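PDB 5Z5C: cysteine synthase, which binds pyridoxal 5'-phosphate and probably makes or breaks down L-cysteine, with release of hydrogen sulfide in the latter case. Local coordinates for residues I49-A54 and G82-A87; L178-F183 and V296-F301. One frame throughout, in Å; residues are numbered along the deposited sequence.

Contact 1: I49-A54 and G82-A87; sequences IKDRMA and GIAFSA. With PLP (pyridoxal-5'-phosphate), chain G.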
loop_
_atom_site.group_PDB
_atom_site.type_symbol
_atom_site.label_atom_id
_atom_site.label_comp_id
_atom_site.label_asym_id
_atom_site.label_seq_id
_atom_site.Cartn_x
_atom_site.Cartn_y
_atom_site.Cartn_z
ATOM N N ILE B 49 -1.152 2.430 -9.333
ATOM C CA ILE B 49 -0.661 3.255 -10.439
ATOM C C ILE B 49 -1.499 4.528 -10.697
ATOM O O ILE B 49 -0.958 5.538 -11.157
ATOM C CB ILE B 49 -0.531 2.399 -11.736
ATOM C CG1 ILE B 49 0.387 3.060 -12.795
ATOM C CG2 ILE B 49 -1.888 2.090 -12.320
ATOM C CD1 ILE B 49 0.613 2.170 -14.021
ATOM N N LYS B 50 -2.791 4.487 -10.393
ATOM C CA LYS B 50 -3.680 5.626 -10.622
ATOM C C LYS B 50 -3.293 6.883 -9.838
ATOM O O LYS B 50 -3.612 8.012 -10.278
ATOM C CB LYS B 50 -5.137 5.286 -10.339
ATOM C CG LYS B 50 -5.675 4.087 -11.117
ATOM C CD LYS B 50 -5.663 4.310 -12.611
ATOM C CE LYS B 50 -5.794 2.985 -13.300
ATOM N NZ LYS B 50 -7.172 2.439 -13.192
ATOM N N ASP B 51 -2.557 6.701 -8.740
ATOM C CA ASP B 51 -2.008 7.841 -8.002
ATOM C C ASP B 51 -1.073 8.711 -8.860
ATOM O O ASP B 51 -1.105 9.921 -8.722
ATOM C CB ASP B 51 -1.228 7.395 -6.761
ATOM C CG ASP B 51 -2.106 6.728 -5.715
ATOM O OD1 ASP B 51 -3.152 7.308 -5.355
ATOM O OD2 ASP B 51 -1.735 5.633 -5.248
ATOM N N ARG B 52 -0.246 8.094 -9.711
ATOM C CA ARG B 52 0.663 8.826 -10.586
ATOM C C ARG B 52 -0.150 9.721 -11.544
ATOM O O ARG B 52 0.177 10.868 -11.770
ATOM C CB ARG B 52 1.468 7.888 -11.458
ATOM C CG ARG B 52 2.459 7.011 -10.708
ATOM C CD ARG B 52 3.076 6.048 -11.677
ATOM N NE ARG B 52 4.106 5.221 -11.103
ATOM C CZ ARG B 52 5.401 5.450 -11.220
ATOM N NH1 ARG B 52 5.832 6.603 -11.724
ATOM N NH2 ARG B 52 6.264 4.564 -10.771
ATOM N N MET B 53 -1.233 9.140 -12.047
ATOM C CA MET B 53 -2.099 9.728 -13.028
ATOM C C MET B 53 -2.937 10.857 -12.429
ATOM O O MET B 53 -3.041 11.903 -13.038
ATOM C CB MET B 53 -3.009 8.649 -13.598
ATOM C CG MET B 53 -3.812 9.101 -14.794
ATOM S SD MET B 53 -5.434 9.775 -14.416
ATOM C CE MET B 53 -6.379 8.263 -14.250
ATOM N N ALA B 54 -3.556 10.620 -11.279
ATOM C CA ALA B 54 -4.311 11.659 -10.583
ATOM C C ALA B 54 -3.461 12.882 -10.191
ATOM O O ALA B 54 -3.904 14.040 -10.352
ATOM C CB ALA B 54 -5.038 11.104 -9.360
ATOM N N GLY B 82 -11.223 6.619 -8.607
ATOM C CA GLY B 82 -11.975 7.312 -7.601
ATOM C C GLY B 82 -11.149 7.439 -6.335
ATOM O O GLY B 82 -11.109 8.509 -5.727
ATOM N N ILE B 83 -10.463 6.343 -5.975
ATOM C CA ILE B 83 -9.658 6.322 -4.756
ATOM C C ILE B 83 -8.557 7.392 -4.862
ATOM O O ILE B 83 -8.416 8.207 -3.976
ATOM C CB ILE B 83 -9.075 4.910 -4.465
ATOM C CG1 ILE B 83 -10.189 3.904 -4.136
ATOM C CG2 ILE B 83 -8.124 4.953 -3.286
ATOM C CD1 ILE B 83 -9.756 2.431 -4.140
ATOM N N ALA B 84 -7.853 7.419 -5.980
ATOM C CA ALA B 84 -6.718 8.312 -6.197
ATOM C C ALA B 84 -7.064 9.819 -6.260
ATOM O O ALA B 84 -6.372 10.657 -5.665
ATOM C CB ALA B 84 -5.994 7.888 -7.462
ATOM N N PHE B 85 -8.125 10.153 -7.018
ATOM C CA PHE B 85 -8.605 11.522 -7.060
ATOM C C PHE B 85 -9.224 11.899 -5.723
ATOM O O PHE B 85 -9.086 13.044 -5.314
ATOM C CB PHE B 85 -9.630 11.781 -8.213
ATOM C CG PHE B 85 -8.978 11.994 -9.558
ATOM C CD1 PHE B 85 -8.383 13.201 -9.866
ATOM C CD2 PHE B 85 -8.879 10.950 -10.478
ATOM C CE1 PHE B 85 -7.763 13.398 -11.094
ATOM C CE2 PHE B 85 -8.274 11.145 -11.720
ATOM C CZ PHE B 85 -7.719 12.373 -12.027
ATOM N N SER B 86 -9.939 10.981 -5.058
ATOM C CA SER B 86 -10.492 11.314 -3.740
ATOM C C SER B 86 -9.375 11.774 -2.777
ATOM O O SER B 86 -9.450 12.867 -2.179
ATOM C CB SER B 86 -11.277 10.164 -3.145
ATOM O OG SER B 86 -12.396 9.850 -3.955
ATOM N N ALA B 87 -8.313 10.978 -2.687
ATOM C CA ALA B 87 -7.186 11.322 -1.792
ATOM C C ALA B 87 -6.417 12.576 -2.207
ATOM O O ALA B 87 -6.150 13.442 -1.373
ATOM C CB ALA B 87 -6.218 10.142 -1.669
HETATM N N1 PLP G . -5.490 -2.516 -13.286
HETATM C C2 PLP G . -6.033 -1.858 -12.237
HETATM C C2A PLP G . -6.092 -2.463 -10.861
HETATM C C3 PLP G . -6.580 -0.505 -12.443
HETATM O O3 PLP G . -7.136 0.181 -11.424
HETATM C C4 PLP G . -6.531 0.083 -13.796
HETATM C C4A PLP G . -7.079 1.435 -14.043
HETATM C C5 PLP G . -5.912 -0.730 -14.861
HETATM C C6 PLP G . -5.429 -1.997 -14.537
HETATM C C5A PLP G . -5.837 -0.171 -16.268
HETATM O O4P PLP G . -5.009 0.998 -16.369
HETATM P P PLP G . -5.342 2.208 -17.385
HETATM O O1P PLP G . -6.589 2.843 -16.838
HETATM O O2P PLP G . -4.100 3.064 -17.360
HETATM O O3P PLP G . -5.513 1.504 -18.716
#
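A54 and F85 meet through a CH-pi contact. A54 CB stands 3.8 Å from the centroid of the F85 ring, almost exactly on the ring normal. It is therefore about equally far from all six ring carbons. A54 CA lies over the same face, 3.8 Å from F85 CZ. The ring reaches this place because F85 CG sits beside its own backbone N (chi1 -80°), which swings the ring across to helix 50-57.

M53 adds a Met-aromatic contact. Its CG is anti to the backbone N (chi1 -171°), and this with a bend at chi2 brings M53 SD to 4.1 Å from F85 CE2, at an oblique angle to the ring. M53 also packs on N157 and H161 of helix 155-163.

The methyl of A84 packs against both apolar and polar atoms. It points at helix 50-57, with A84 CB 3.9 Å from A54 CB. A84 CB also lies 3.7 Å from K50 O and 3.6 Å from D51 OD1. Neither is a hydrogen bond: D51 OD1 is bonded to T46 OG1, and K50 O accepts A54 N within the helix. With small residues at 54 and 84, the axes of segments 50-54 and 82-87 approach to 8.5 Å, with a crossing angle of -48°.

The covalent link to the cofactor is made by K50. K50 CB touches A84 CB, but the rest of the side chain turns away to the cofactor. K50 NZ is 1.3 Å from PLP C4A, the internal aldimine. N80, at the start of the helix that carries A84 and F85, hydrogen-bonds PLP through ND2. A Schiff-base lysine and such an asparagine, which commonly binds the cofactor's 3-hydroxyl, are usual in fold type II (tryptophan synthase beta-like) PLP enzymes.

Contact 2: L178-F183 and V296-F301; sequences LNIDGF and VIVTVF
V296 O is gripped by two consecutive backbone N-H groups, of D181 and G182. D181 N donates to V296 O at 2.8 Å, in the carbonyl plane. G182 N donates to V296 O at 3.1 Å, tilted 18° from that plane. The D181 side chain returns a bond to the same residue: V296 N reaches D181 OD2 at 2.7 Å, nearly straight, on the anti lone pair of that oxygen. D181 CG lies beside its own backbone N (chi1 -63°), which carries the carboxylate across to V296. Both the N-H and the C=O of V296 are thus held by D181.

Further along, V298 N donates to G182 O at 2.9 Å. I297 CA also approaches this oxygen in a CA-H...O contact. These bonds set G182 beside I297 and F183 beside V298 in parallel register. They place strand 297-298 next to strand 182-186 in the parallel sheet ordered 252-254, 210-214, 182-186, 297-298, part of the fold type II PLP enzyme fold. The I297 backbone also bonds F37 of strand 33-37.

The I297 side chain lies on one face of the sheet, over G182, which has no side chain there, with I297 CD1 3.9 Å from G182 CA. I297 also packs on A284 and Q288 of helix 275-288. F183 and V298 occupy the other face, where F183 CD1 is 4.0 Å from V298 CB. The ring extends along the neighbouring segment, and V300 CG1 meets its edge, 4.0 Å from F183 CE1. I180 and V298 both pack on I169 of helix 165-172. Before the strand, the backbone of N179 covers the V296 side chain, with N179 O 3.2 Å from V296 CB.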
loop_
_atom_site.group_PDB
_atom_site.type_symbol
_atom_site.label_atom_id
_atom_site.label_comp_id
_atom_site.label_asym_id
_atom_site.label_seq_id
_atom_site.Cartn_x
_atom_site.Cartn_y
_atom_site.Cartn_z
ATOM N N LEU B 178 19.839 -3.548 -20.819
ATOM C CA LEU B 178 18.909 -4.393 -21.516
ATOM C C LEU B 178 18.061 -3.536 -22.424
ATOM O O LEU B 178 17.415 -2.564 -21.971
ATOM C CB LEU B 178 18.024 -5.143 -20.530
ATOM C CG LEU B 178 18.744 -6.013 -19.493
ATOM C CD1 LEU B 178 17.758 -6.526 -18.445
ATOM C CD2 LEU B 178 19.526 -7.161 -20.174
ATOM N N ASN B 179 18.044 -3.882 -23.692
ATOM C CA ASN B 179 17.035 -3.402 -24.616
ATOM C C ASN B 179 15.675 -3.965 -24.250
ATOM O O ASN B 179 15.599 -5.091 -23.809
ATOM C CB ASN B 179 17.370 -3.849 -26.034
ATOM C CG ASN B 179 18.366 -2.926 -26.700
ATOM O OD1 ASN B 179 19.468 -2.736 -26.206
ATOM N ND2 ASN B 179 17.958 -2.319 -27.810
ATOM N N ILE B 180 14.616 -3.195 -24.463
ATOM C CA ILE B 180 13.233 -3.636 -24.249
ATOM C C ILE B 180 12.675 -4.148 -25.579
ATOM O O ILE B 180 12.576 -3.384 -26.545
ATOM C CB ILE B 180 12.340 -2.465 -23.766
ATOM C CG1 ILE B 180 12.791 -1.976 -22.384
ATOM C CG2 ILE B 180 10.857 -2.853 -23.774
ATOM C CD1 ILE B 180 12.123 -0.656 -21.962
ATOM N N ASP B 181 12.280 -5.422 -25.606
ATOM C CA ASP B 181 11.687 -6.051 -26.800
ATOM C C ASP B 181 10.189 -5.895 -26.813
ATOM O O ASP B 181 9.557 -5.868 -27.862
ATOM C CB ASP B 181 12.095 -7.528 -26.855
ATOM C CG ASP B 181 13.588 -7.692 -27.002
ATOM O OD1 ASP B 181 14.155 -7.113 -27.915
ATOM O OD2 ASP B 181 14.204 -8.379 -26.169
ATOM N N GLY B 182 9.598 -5.773 -25.631
ATOM C CA GLY B 182 8.180 -5.521 -25.554
ATOM C C GLY B 182 7.650 -5.135 -24.174
ATOM O O GLY B 182 8.309 -5.313 -23.148
ATOM N N PHE B 183 6.422 -4.645 -24.197
ATOM C CA PHE B 183 5.673 -4.225 -23.031
ATOM C C PHE B 183 4.198 -4.597 -23.261
ATOM O O PHE B 183 3.690 -4.373 -24.362
ATOM C CB PHE B 183 5.777 -2.703 -22.853
ATOM C CG PHE B 183 4.904 -2.162 -21.750
ATOM C CD1 PHE B 183 5.386 -2.095 -20.430
ATOM C CD2 PHE B 183 3.609 -1.802 -21.997
ATOM C CE1 PHE B 183 4.582 -1.648 -19.397
ATOM C CE2 PHE B 183 2.806 -1.339 -20.984
ATOM C CZ PHE B 183 3.294 -1.268 -19.684
ATOM N N VAL B 296 13.203 -9.514 -23.886
ATOM C CA VAL B 296 13.088 -8.723 -22.677
ATOM C C VAL B 296 11.744 -8.014 -22.696
ATOM O O VAL B 296 11.446 -7.150 -23.542
ATOM C CB VAL B 296 14.261 -7.720 -22.553
ATOM C CG1 VAL B 296 14.067 -6.725 -21.383
ATOM C CG2 VAL B 296 15.579 -8.514 -22.387
ATOM N N ILE B 297 10.880 -8.460 -21.800
ATOM C CA ILE B 297 9.482 -8.010 -21.779
ATOM C C ILE B 297 9.190 -7.380 -20.410
ATOM O O ILE B 297 9.568 -7.923 -19.361
ATOM C CB ILE B 297 8.519 -9.175 -22.019
ATOM C CG1 ILE B 297 8.931 -10.002 -23.245
ATOM C CG2 ILE B 297 7.085 -8.667 -22.093
ATOM C CD1 ILE B 297 8.737 -9.289 -24.546
ATOM N N VAL B 298 8.563 -6.208 -20.441
ATOM C CA VAL B 298 8.204 -5.425 -19.246
ATOM C C VAL B 298 6.693 -5.370 -19.075
ATOM O O VAL B 298 5.936 -5.265 -20.045
ATOM C CB VAL B 298 8.746 -4.000 -19.346
ATOM C CG1 VAL B 298 8.480 -3.250 -18.043
ATOM C CG2 VAL B 298 10.228 -4.050 -19.614
ATOM N N THR B 299 6.240 -5.448 -17.839
ATOM C CA THR B 299 4.872 -5.085 -17.571
ATOM C C THR B 299 4.741 -4.312 -16.227
ATOM O O THR B 299 5.740 -3.883 -15.683
ATOM C CB THR B 299 3.981 -6.315 -17.693
ATOM O OG1 THR B 299 2.625 -5.910 -17.626
ATOM C CG2 THR B 299 4.313 -7.389 -16.638
ATOM N N VAL B 300 3.520 -4.116 -15.762
ATOM C CA VAL B 300 3.236 -3.472 -14.490
ATOM C C VAL B 300 2.230 -4.281 -13.675
ATOM O O VAL B 300 1.386 -4.987 -14.228
ATOM C CB VAL B 300 2.711 -2.006 -14.648
ATOM C CG1 VAL B 300 3.651 -1.172 -15.522
ATOM C CG2 VAL B 300 1.303 -1.997 -15.213
ATOM N N PHE B 301 2.374 -4.186 -12.362
ATOM C CA PHE B 301 1.423 -4.664 -11.407
ATOM C C PHE B 301 0.710 -3.441 -10.842
ATOM O O PHE B 301 1.256 -2.727 -10.016
ATOM C CB PHE B 301 2.146 -5.396 -10.259
ATOM C CG PHE B 301 2.825 -6.720 -10.635
ATOM C CD1 PHE B 301 2.495 -7.408 -11.799
ATOM C CD2 PHE B 301 3.760 -7.299 -9.761
ATOM C CE1 PHE B 301 3.074 -8.656 -12.080
ATOM C CE2 PHE B 301 4.366 -8.512 -10.046
ATOM C CZ PHE B 301 4.011 -9.184 -11.218
#

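From the N terminus, contact 1 comes first. It closes a short loop of 27 residues that contains strand 73-76, and it joins helix 50-57 to helix 80-91. Contact 2 opens only later in the chain. It closes a loop of 112 residues and brings strand 297-298 beside strand 182-186. The two loops follow in series, so they neither nest nor cross. Their centres are 24 Å apart, on opposite sides of the chain's centre. The cofactor relates them: the V300 side chain of contact 2 comes within about 7 Å, between nearest atoms, of the PLP that contact 1 carries.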